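Local structure of dihydrodipicolinate synthase (Bacillus clausii KSM-K16, 3E96) at residues N260-V263 with I264-M268; E225-E228 with A229-N233; T92-A95 with I96-N100; F144-P147 with E148-D151. The protein probably acts as a 4-hydroxy-tetrahydrodipicolinate synthase, a lyase of the DapA family that would condense pyruvate with an aldehyde on a TIM barrel. All blocks are in the same frame, centred on the assembly; numbering follows the deposited sequence.

Interaction 1 (N260-V263 with I264-M268); sequences NVVV and IKEAM
Lys265 N donates to Val261 O over 2.9 Å, a nearly straight bond. Two more rungs follow, Glu266 N to Val262 O and Ala267 N to Val263 O (both 3.0 Å), the second the more bent at 144°. The first two of these pairs meet again through their side chains. Lys265 runs alongside Val261, pointing the same way, and its CE lies 4.0 Å from Val261 CG1. With CG turned beside its own backbone N (chi1 -72°) and an extended chain beyond, Lys265 carries its ammonium past the valine to Glu58, a salt bridge, and to the carbonyls of Thr21 and Val277. Glu266 likewise travels beside Val262, OE2 3.8 Å from Val262 CG2, before OE1 reaches Lys290 and OE2 the backbone N of Leu285. Ile264 lays CD1 3.6 Å from Asn260 O, close to Thr56, a predicted pyruvate-binding residue, while Val263 packs on helix 235-252 and Tyr119 of the second subunit on Asn260 and Val261. Val261 and Val262 thus each supply an apolar flank to a charged chain, and the buried ammonium of Lys265, held by one carboxylate and two carbonyls, is probably kept protonated.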
loop_
_atom_site.group_PDB
_atom_site.type_symbol
_atom_site.label_atom_id
_atom_site.label_comp_id
_atom_site.label_asym_id
_atom_site.label_seq_id
_atom_site.Cartn_x
_atom_site.Cartn_y
_atom_site.Cartn_z
ATOM N N ASN B 260 9.070 3.812 -12.184
ATOM C CA ASN B 260 8.295 5.040 -12.338
ATOM C C ASN B 260 8.943 6.378 -11.978
ATOM O O ASN B 260 8.892 7.326 -12.767
ATOM C CB ASN B 260 6.963 4.905 -11.597
ATOM C CG ASN B 260 6.011 6.038 -11.915
ATOM O OD1 ASN B 260 6.209 7.173 -11.482
ATOM N ND2 ASN B 260 4.976 5.737 -12.686
ATOM N N VAL B 261 9.542 6.465 -10.797
ATOM C CA VAL B 261 10.168 7.715 -10.369
ATOM C C VAL B 261 11.676 7.735 -10.582
ATOM O O VAL B 261 12.237 8.755 -10.990
ATOM C CB VAL B 261 9.876 7.999 -8.874
ATOM C CG1 VAL B 261 10.629 9.256 -8.414
ATOM C CG2 VAL B 261 8.375 8.177 -8.662
ATOM N N VAL B 262 12.335 6.614 -10.314
ATOM C CA VAL B 262 13.782 6.575 -10.470
ATOM C C VAL B 262 14.220 6.919 -11.899
ATOM O O VAL B 262 15.250 7.562 -12.086
ATOM C CB VAL B 262 14.366 5.210 -10.018
ATOM C CG1 VAL B 262 13.824 4.084 -10.876
ATOM C CG2 VAL B 262 15.893 5.266 -10.058
ATOM N N VAL B 263 13.440 6.516 -12.902
ATOM C CA VAL B 263 13.778 6.847 -14.292
ATOM C C VAL B 263 13.714 8.367 -14.475
ATOM O O VAL B 263 14.572 8.966 -15.137
ATOM C CB VAL B 263 12.806 6.177 -15.299
ATOM C CG1 VAL B 263 12.986 6.783 -16.694
ATOM C CG2 VAL B 263 13.070 4.677 -15.352
ATOM N N ILE B 264 12.694 8.990 -13.887
ATOM C CA ILE B 264 12.545 10.439 -13.973
ATOM C C ILE B 264 13.747 11.142 -13.333
ATOM O O ILE B 264 14.333 12.063 -13.919
ATOM C CB ILE B 264 11.251 10.915 -13.261
ATOM C CG1 ILE B 264 10.025 10.489 -14.069
ATOM C CG2 ILE B 264 11.261 12.431 -13.096
ATOM C CD1 ILE B 264 8.704 10.848 -13.416
ATOM N N LYS B 265 14.120 10.701 -12.135
ATOM C CA LYS B 265 15.241 11.314 -11.428
ATOM C C LYS B 265 16.592 11.156 -12.108
ATOM O O LYS B 265 17.385 12.100 -12.144
ATOM C CB LYS B 265 15.309 10.792 -9.987
ATOM C CG LYS B 265 14.184 11.342 -9.105
ATOM C CD LYS B 265 14.372 11.010 -7.628
ATOM C CE LYS B 265 13.292 11.689 -6.787
ATOM N NZ LYS B 265 13.325 11.277 -5.347
ATOM N N GLU B 266 16.869 9.979 -12.653
ATOM C CA GLU B 266 18.155 9.793 -13.315
ATOM C C GLU B 266 18.169 10.507 -14.664
ATOM O O GLU B 266 19.224 10.933 -15.134
ATOM C CB GLU B 266 18.478 8.304 -13.447
ATOM C CG GLU B 266 18.747 7.675 -12.083
ATOM C CD GLU B 266 19.548 6.393 -12.142
ATOM O OE1 GLU B 266 20.269 6.174 -13.142
ATOM O OE2 GLU B 266 19.471 5.610 -11.170
ATOM N N ALA B 267 16.998 10.667 -15.273
ATOM C CA ALA B 267 16.903 11.381 -16.542
ATOM C C ALA B 267 17.138 12.874 -16.271
ATOM O O ALA B 267 17.868 13.543 -17.014
ATOM C CB ALA B 267 15.528 11.172 -17.166
ATOM N N MET B 268 16.520 13.385 -15.205
ATOM C CA MET B 268 16.673 14.794 -14.819
ATOM C C MET B 268 18.146 15.104 -14.550
ATOM O O MET B 268 18.668 16.127 -15.010
ATOM C CB MET B 268 15.852 15.120 -13.553
ATOM C CG MET B 268 14.324 15.087 -13.724
ATOM S SD MET B 268 13.373 15.382 -12.195
ATOM C CE MET B 268 13.482 13.854 -11.430
#

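Interaction 2 (E225-E228 with A229-N233); sequences EMLE and ALRNN
From Glu225 to Arg231 the backbone is helical, with Ala229 N, Leu230 N, Arg231 N and Asn232 N each bonded to the carbonyl four residues earlier, as in Arg231 N to Leu227 O at 2.9 Å. Among the side chains, Leu227 meets Arg231. Leu227 CD2 sits over the centre of one guanidinium face, 3.7 Å from Arg231 CZ, while Leu227 CG and CD1 each stand 3.8 Å from Arg231 NE. The arginine is extended from CG to NE, and with CG beside its own backbone N (chi1 -77°) it crosses the leucine obliquely; NH2 then bonds to the carbonyl of Glu13. Replacing Leu227 by an alanine would probably uncover that guanidinium face and leave the arginine's end, tied through NH2 to Glu13, freer to turn. One step round the helix, Met226 and Leu230 lie side by side, Met226 CG 3.9 Å from Leu230 CD1, and both pack against helix 200-206. Ala229 packs on helix 235-252. The helix then stops: Asn233 takes a positive phi of 58°, and its N bonds to Leu230 O at 3.1 Å. The positive phi and this bond back into the last turn belong to a Schellman motif, a classic C-terminal helix cap.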
loop_
_atom_site.group_PDB
_atom_site.type_symbol
_atom_site.label_atom_id
_atom_site.label_comp_id
_atom_site.label_asym_id
_atom_site.label_seq_id
_atom_site.Cartn_x
_atom_site.Cartn_y
_atom_site.Cartn_z
ATOM N N GLU B 225 2.339 20.359 -25.048
ATOM C CA GLU B 225 2.068 20.143 -26.465
ATOM C C GLU B 225 0.951 19.120 -26.649
ATOM O O GLU B 225 0.090 19.288 -27.514
ATOM C CB GLU B 225 3.325 19.654 -27.190
ATOM C CG GLU B 225 4.509 20.600 -27.107
ATOM C CD GLU B 225 5.713 20.092 -27.880
ATOM O OE1 GLU B 225 6.836 20.591 -27.630
ATOM O OE2 GLU B 225 5.537 19.201 -28.741
ATOM N N MET B 226 0.963 18.062 -25.838
ATOM C CA MET B 226 -0.068 17.033 -25.946
ATOM C C MET B 226 -1.426 17.595 -25.560
ATOM O O MET B 226 -2.419 17.334 -26.236
ATOM C CB MET B 226 0.249 15.816 -25.058
ATOM C CG MET B 226 -0.823 14.706 -25.146
ATOM S SD MET B 226 -0.468 13.153 -24.242
ATOM C CE MET B 226 0.553 12.294 -25.481
ATOM N N LEU B 227 -1.472 18.358 -24.469
ATOM C CA LEU B 227 -2.731 18.938 -24.012
ATOM C C LEU B 227 -3.323 19.859 -25.070
ATOM O O LEU B 227 -4.516 19.800 -25.357
ATOM C CB LEU B 227 -2.532 19.736 -22.718
ATOM C CG LEU B 227 -3.801 20.407 -22.170
ATOM C CD1 LEU B 227 -4.769 19.345 -21.653
ATOM C CD2 LEU B 227 -3.435 21.377 -21.051
ATOM N N GLU B 228 -2.487 20.711 -25.652
ATOM C CA GLU B 228 -2.974 21.641 -26.661
ATOM C C GLU B 228 -3.458 20.912 -27.914
ATOM O O GLU B 228 -4.496 21.262 -28.472
ATOM C CB GLU B 228 -1.885 22.654 -27.005
ATOM C CG GLU B 228 -1.356 23.369 -25.767
ATOM C CD GLU B 228 -0.510 24.578 -26.093
ATOM O OE1 GLU B 228 0.345 24.482 -26.996
ATOM O OE2 GLU B 228 -0.695 25.623 -25.431
ATOM N N ALA B 229 -2.715 19.894 -28.340
ATOM C CA ALA B 229 -3.094 19.121 -29.519
ATOM C C ALA B 229 -4.442 18.447 -29.280
ATOM O O ALA B 229 -5.313 18.456 -30.150
ATOM C CB ALA B 229 -2.025 18.069 -29.831
ATOM N N LEU B 230 -4.614 17.865 -28.097
ATOM C CA LEU B 230 -5.866 17.197 -27.760
ATOM C C LEU B 230 -7.023 18.194 -27.752
ATOM O O LEU B 230 -8.088 17.930 -28.306
ATOM C CB LEU B 230 -5.757 16.522 -26.388
ATOM C CG LEU B 230 -4.875 15.268 -26.303
ATOM C CD1 LEU B 230 -4.669 14.867 -24.846
ATOM C CD2 LEU B 230 -5.534 14.132 -27.078
ATOM N N ARG B 231 -6.808 19.339 -27.113
ATOM C CA ARG B 231 -7.838 20.365 -27.034
ATOM C C ARG B 231 -8.212 20.912 -28.410
ATOM O O ARG B 231 -9.364 21.271 -28.642
ATOM C CB ARG B 231 -7.374 21.510 -26.128
ATOM C CG ARG B 231 -7.446 21.195 -24.637
ATOM C CD ARG B 231 -6.868 22.331 -23.820
ATOM N NE ARG B 231 -7.154 22.203 -22.394
ATOM C CZ ARG B 231 -6.703 23.046 -21.470
ATOM N NH1 ARG B 231 -5.945 24.072 -21.825
ATOM N NH2 ARG B 231 -7.018 22.873 -20.194
ATOM N N ASN B 232 -7.244 20.975 -29.318
ATOM C CA ASN B 232 -7.506 21.485 -30.663
ATOM C C ASN B 232 -8.007 20.398 -31.601
ATOM O O ASN B 232 -8.301 20.666 -32.767
ATOM C CB ASN B 232 -6.242 22.100 -31.265
ATOM C CG ASN B 232 -5.756 23.306 -30.497
ATOM O OD1 ASN B 232 -6.553 24.080 -29.970
ATOM N ND2 ASN B 232 -4.442 23.483 -30.441
ATOM N N ASN B 233 -8.102 19.174 -31.096
ATOM C CA ASN B 233 -8.551 18.053 -31.909
ATOM C C ASN B 233 -7.645 17.879 -33.121
ATOM O O ASN B 233 -8.094 17.501 -34.204
ATOM C CB ASN B 233 -9.996 18.266 -32.360
ATOM C CG ASN B 233 -10.969 18.244 -31.201
ATOM O OD1 ASN B 233 -11.079 17.245 -30.491
ATOM N ND2 ASN B 233 -11.678 19.347 -30.999
#

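Interaction 3 (T92-A95 with I96-N100); sequences TSTA and IELGN
Ile96 rises from the helix beside the carbonyl of Thr92, and Ile96 N bonds to Thr92 O at 2.9 Å. Its CB lies 3.5 Å from Thr92 O and nearly as close to Ser93 O. The next atom, CG1, sits beside the backbone N (chi1 -66°), which folds the longer branch back along the preceding turn, 3.1 Å from Thr92 O. At the tip CD1 is 3.4 Å from Thr92 O, and the side chain as a whole packs on Ala135 of helix 122-136. A serine in its place would probably lose that apolar contact and open a gap between the two helices. Helix 92-105 is the crossover of a beta-alpha-beta unit, running between strands 83-88 and 109-112 of the TIM barrel. Its first two turns carry the further bonds Glu97 N to Ser93 O, Leu98 N to Thr94 O and Gly99 N to Ala95 O. Leu98 CG comes within 3.6 Å of Thr94 O. On the exposed side a water lies 3.4 Å from Ser93 OG and donates to Glu97 OE1 at 3.3 Å, both bonds weak, whereas Glu97 OE2 forms a salt bridge with Lys68. Ser63 of the second subunit packs on Ser93 and Thr94.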
loop_
_atom_site.group_PDB
_atom_site.type_symbol
_atom_site.label_atom_id
_atom_site.label_comp_id
_atom_site.label_asym_id
_atom_site.label_seq_id
_atom_site.Cartn_x
_atom_site.Cartn_y
_atom_site.Cartn_z
ATOM N N THR B 92 -8.437 6.531 7.785
ATOM C CA THR B 92 -9.322 7.685 7.646
ATOM C C THR B 92 -8.973 8.861 8.556
ATOM O O THR B 92 -8.932 10.003 8.099
ATOM C CB THR B 92 -10.812 7.301 7.858
ATOM O OG1 THR B 92 -11.008 6.810 9.187
ATOM C CG2 THR B 92 -11.222 6.232 6.870
ATOM N N SER B 93 -8.711 8.598 9.833
ATOM C CA SER B 93 -8.371 9.681 10.755
ATOM C C SER B 93 -7.085 10.375 10.306
ATOM O O SER B 93 -6.966 11.597 10.384
ATOM C CB SER B 93 -8.190 9.147 12.179
ATOM O OG SER B 93 -7.079 8.272 12.259
ATOM N N THR B 94 -6.126 9.582 9.845
ATOM C CA THR B 94 -4.845 10.103 9.376
ATOM C C THR B 94 -5.037 10.945 8.113
ATOM O O THR B 94 -4.454 12.021 7.976
ATOM C CB THR B 94 -3.875 8.951 9.063
ATOM O OG1 THR B 94 -3.713 8.143 10.234
ATOM C CG2 THR B 94 -2.512 9.488 8.632
ATOM N N ALA B 95 -5.858 10.450 7.190
ATOM C CA ALA B 95 -6.117 11.176 5.950
ATOM C C ALA B 95 -6.763 12.515 6.288
ATOM O O ALA B 95 -6.433 13.545 5.699
ATOM C CB ALA B 95 -7.035 10.360 5.047
ATOM N N ILE B 96 -7.686 12.496 7.246
ATOM C CA ILE B 96 -8.366 13.716 7.655
ATOM C C ILE B 96 -7.375 14.689 8.288
ATOM O O ILE B 96 -7.474 15.898 8.085
ATOM C CB ILE B 96 -9.519 13.398 8.636
ATOM C CG1 ILE B 96 -10.596 12.592 7.900
ATOM C CG2 ILE B 96 -10.119 14.694 9.190
ATOM C CD1 ILE B 96 -11.660 11.991 8.805
ATOM N N GLU B 97 -6.417 14.159 9.047
ATOM C CA GLU B 97 -5.396 14.992 9.682
ATOM C C GLU B 97 -4.552 15.667 8.602
ATOM O O GLU B 97 -4.294 16.873 8.659
ATOM C CB GLU B 97 -4.487 14.142 10.578
ATOM C CG GLU B 97 -3.392 14.937 11.283
ATOM C CD GLU B 97 -2.500 14.067 12.154
ATOM O OE1 GLU B 97 -3.039 13.291 12.972
ATOM O OE2 GLU B 97 -1.263 14.163 12.030
ATOM N N LEU B 98 -4.120 14.884 7.617
ATOM C CA LEU B 98 -3.318 15.419 6.518
ATOM C C LEU B 98 -4.132 16.423 5.706
ATOM O O LEU B 98 -3.611 17.446 5.269
ATOM C CB LEU B 98 -2.838 14.287 5.600
ATOM C CG LEU B 98 -1.713 13.374 6.097
ATOM C CD1 LEU B 98 -1.618 12.156 5.180
ATOM C CD2 LEU B 98 -0.392 14.132 6.112
ATOM N N GLY B 99 -5.411 16.120 5.503
ATOM C CA GLY B 99 -6.278 17.009 4.746
ATOM C C GLY B 99 -6.465 18.352 5.435
ATOM O O GLY B 99 -6.380 19.406 4.803
ATOM N N ASN B 100 -6.729 18.317 6.736
ATOM C CA ASN B 100 -6.915 19.544 7.499
ATOM C C ASN B 100 -5.616 20.351 7.534
ATOM O O ASN B 100 -5.639 21.583 7.565
ATOM C CB ASN B 100 -7.387 19.208 8.915
ATOM C CG ASN B 100 -8.883 18.964 8.981
ATOM O OD1 ASN B 100 -9.365 18.182 9.802
ATOM N ND2 ASN B 100 -9.627 19.648 8.125
HETATM O O HOH W 1 -4.747 10.453 13.273
#

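Interaction 4 (F144-P147 with E148-D151); sequences FKDP and EISD
A type I beta turn, Asp146 to Ile149, reverses the chain in the loop that leads from barrel strand 140-144 to helix 152-157. Its closing bond runs from Ile149 N to Asp146 O (3.0 Å), the donor standing above the carbonyl plane. The aspartate side chain adds a second clasp: with CG anti to the backbone N (chi1 -172°), its carboxylate leans over the turn, and Asp146 OD1 accepts Glu148 N at 2.9 Å. That N-H comes from above the carboxylate plane, about 50° out of it. Asp146 therefore grips the two successive amides that follow Pro147, one with its carbonyl and one with its side chain; the side-chain bond makes an Asx turn, which helps to hold the carboxylate in place. Ile149 crosses the aspartate at about a right angle, CG1 3.8 Å from Asp146 OD2.

In a TIM barrel such loops at the C-terminal ends of the strands border the active site, and Phe144 directly follows Tyr143, predicted as the proton donor/acceptor. Phe144 CZ meets Ile149 CG2 at 3.9 Å, and Ser150 O approaches the ring edge near its plane, 3.4 Å from Phe144 CZ. Asp151 OD1 comes obliquely to Phe144 CE2, 3.5 Å away, the carboxylate turned 44° from the ring plane. This carboxylate is anchored by Tyr168 OH and, in a salt bridge, by Arg175, which also bonds to the carbonyls of Pro147 and Ile149. Ser150 OG caps the N of Arg152 as helix 152-157 begins, and Asn256 of the second subunit packs on Glu148.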
loop_
_atom_site.group_PDB
_atom_site.type_symbol
_atom_site.label_atom_id
_atom_site.label_comp_id
_atom_site.label_asym_id
_atom_site.label_seq_id
_atom_site.Cartn_x
_atom_site.Cartn_y
_atom_site.Cartn_z
ATOM N N PHE B 144 -8.656 6.594 -8.281
ATOM C CA PHE B 144 -9.335 5.305 -8.420
ATOM C C PHE B 144 -8.508 4.396 -9.333
ATOM O O PHE B 144 -8.481 4.598 -10.546
ATOM C CB PHE B 144 -10.710 5.576 -9.035
ATOM C CG PHE B 144 -11.723 4.501 -8.789
ATOM C CD1 PHE B 144 -12.318 4.363 -7.540
ATOM C CD2 PHE B 144 -12.102 3.645 -9.815
ATOM C CE1 PHE B 144 -13.283 3.385 -7.316
ATOM C CE2 PHE B 144 -13.063 2.662 -9.605
ATOM C CZ PHE B 144 -13.657 2.532 -8.347
ATOM N N LYS B 145 -7.853 3.387 -8.760
ATOM C CA LYS B 145 -6.995 2.522 -9.562
ATOM C C LYS B 145 -7.085 1.010 -9.390
ATOM O O LYS B 145 -6.312 0.285 -10.013
ATOM C CB LYS B 145 -5.536 2.930 -9.356
ATOM C CG LYS B 145 -4.989 2.588 -7.979
ATOM C CD LYS B 145 -3.491 2.843 -7.940
ATOM C CE LYS B 145 -2.855 2.318 -6.674
ATOM N NZ LYS B 145 -1.369 2.479 -6.732
ATOM N N ASP B 146 -8.001 0.523 -8.562
ATOM C CA ASP B 146 -8.135 -0.920 -8.352
ATOM C C ASP B 146 -9.250 -1.513 -9.227
ATOM O O ASP B 146 -10.432 -1.279 -8.988
ATOM C CB ASP B 146 -8.425 -1.217 -6.873
ATOM C CG ASP B 146 -8.390 -2.699 -6.561
ATOM O OD1 ASP B 146 -8.348 -3.509 -7.510
ATOM O OD2 ASP B 146 -8.409 -3.057 -5.365
ATOM N N PRO B 147 -8.883 -2.301 -10.249
ATOM C CA PRO B 147 -9.894 -2.897 -11.128
ATOM C C PRO B 147 -10.874 -3.817 -10.415
ATOM O O PRO B 147 -11.966 -4.074 -10.919
ATOM C CB PRO B 147 -9.055 -3.647 -12.162
ATOM C CG PRO B 147 -7.853 -4.057 -11.370
ATOM C CD PRO B 147 -7.538 -2.805 -10.579
ATOM N N GLU B 148 -10.481 -4.310 -9.244
ATOM C CA GLU B 148 -11.328 -5.213 -8.471
ATOM C C GLU B 148 -12.476 -4.487 -7.781
ATOM O O GLU B 148 -13.389 -5.124 -7.252
ATOM C CB GLU B 148 -10.491 -5.949 -7.421
ATOM C CG GLU B 148 -9.486 -6.930 -8.001
ATOM C CD GLU B 148 -10.157 -8.074 -8.732
ATOM O OE1 GLU B 148 -10.996 -8.760 -8.112
ATOM O OE2 GLU B 148 -9.844 -8.290 -9.922
ATOM N N ILE B 149 -12.421 -3.158 -7.775
ATOM C CA ILE B 149 -13.464 -2.357 -7.147
ATOM C C ILE B 149 -14.383 -1.764 -8.216
ATOM O O ILE B 149 -13.932 -1.077 -9.129
ATOM C CB ILE B 149 -12.853 -1.218 -6.291
ATOM C CG1 ILE B 149 -11.989 -1.812 -5.169
ATOM C CG2 ILE B 149 -13.963 -0.345 -5.706
ATOM C CD1 ILE B 149 -12.754 -2.683 -4.178
ATOM N N SER B 150 -15.675 -2.040 -8.087
ATOM C CA SER B 150 -16.678 -1.565 -9.037
ATOM C C SER B 150 -16.724 -0.059 -9.240
ATOM O O SER B 150 -16.562 0.715 -8.291
ATOM C CB SER B 150 -18.068 -2.034 -8.601
ATOM O OG SER B 150 -19.064 -1.453 -9.423
ATOM N N ASP B 151 -16.969 0.352 -10.483
ATOM C CA ASP B 151 -17.076 1.767 -10.808
ATOM C C ASP B 151 -18.305 2.354 -10.126
ATOM O O ASP B 151 -18.465 3.574 -10.053
ATOM C CB ASP B 151 -17.186 1.974 -12.319
ATOM C CG ASP B 151 -15.915 1.601 -13.048
ATOM O OD1 ASP B 151 -14.829 1.932 -12.531
ATOM O OD2 ASP B 151 -15.999 0.989 -14.132
#

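Along the chain the four contacts come in the order 3, 4, 2, 1, each closing before the next opens, and none touches another. Interaction 3 lies on helix 92-105, interaction 4 on the loop after strand 140-144, interaction 2 on helix 220-231, and interaction 1 on helix 262-270, after the eighth barrel strand. Interactions 2 and 3, centres 36 Å apart, lie on opposite sides of the chain's centre. Interactions 1 and 4 approach most closely, nearest atoms about 9 Å apart, and both lie near predicted active-site residues. Helix 235-252 packs against both interaction 1 and interaction 2. Interactions 1, 3 and 4 also touch the second subunit, so the dimer interface draws on widely separated parts of the fold.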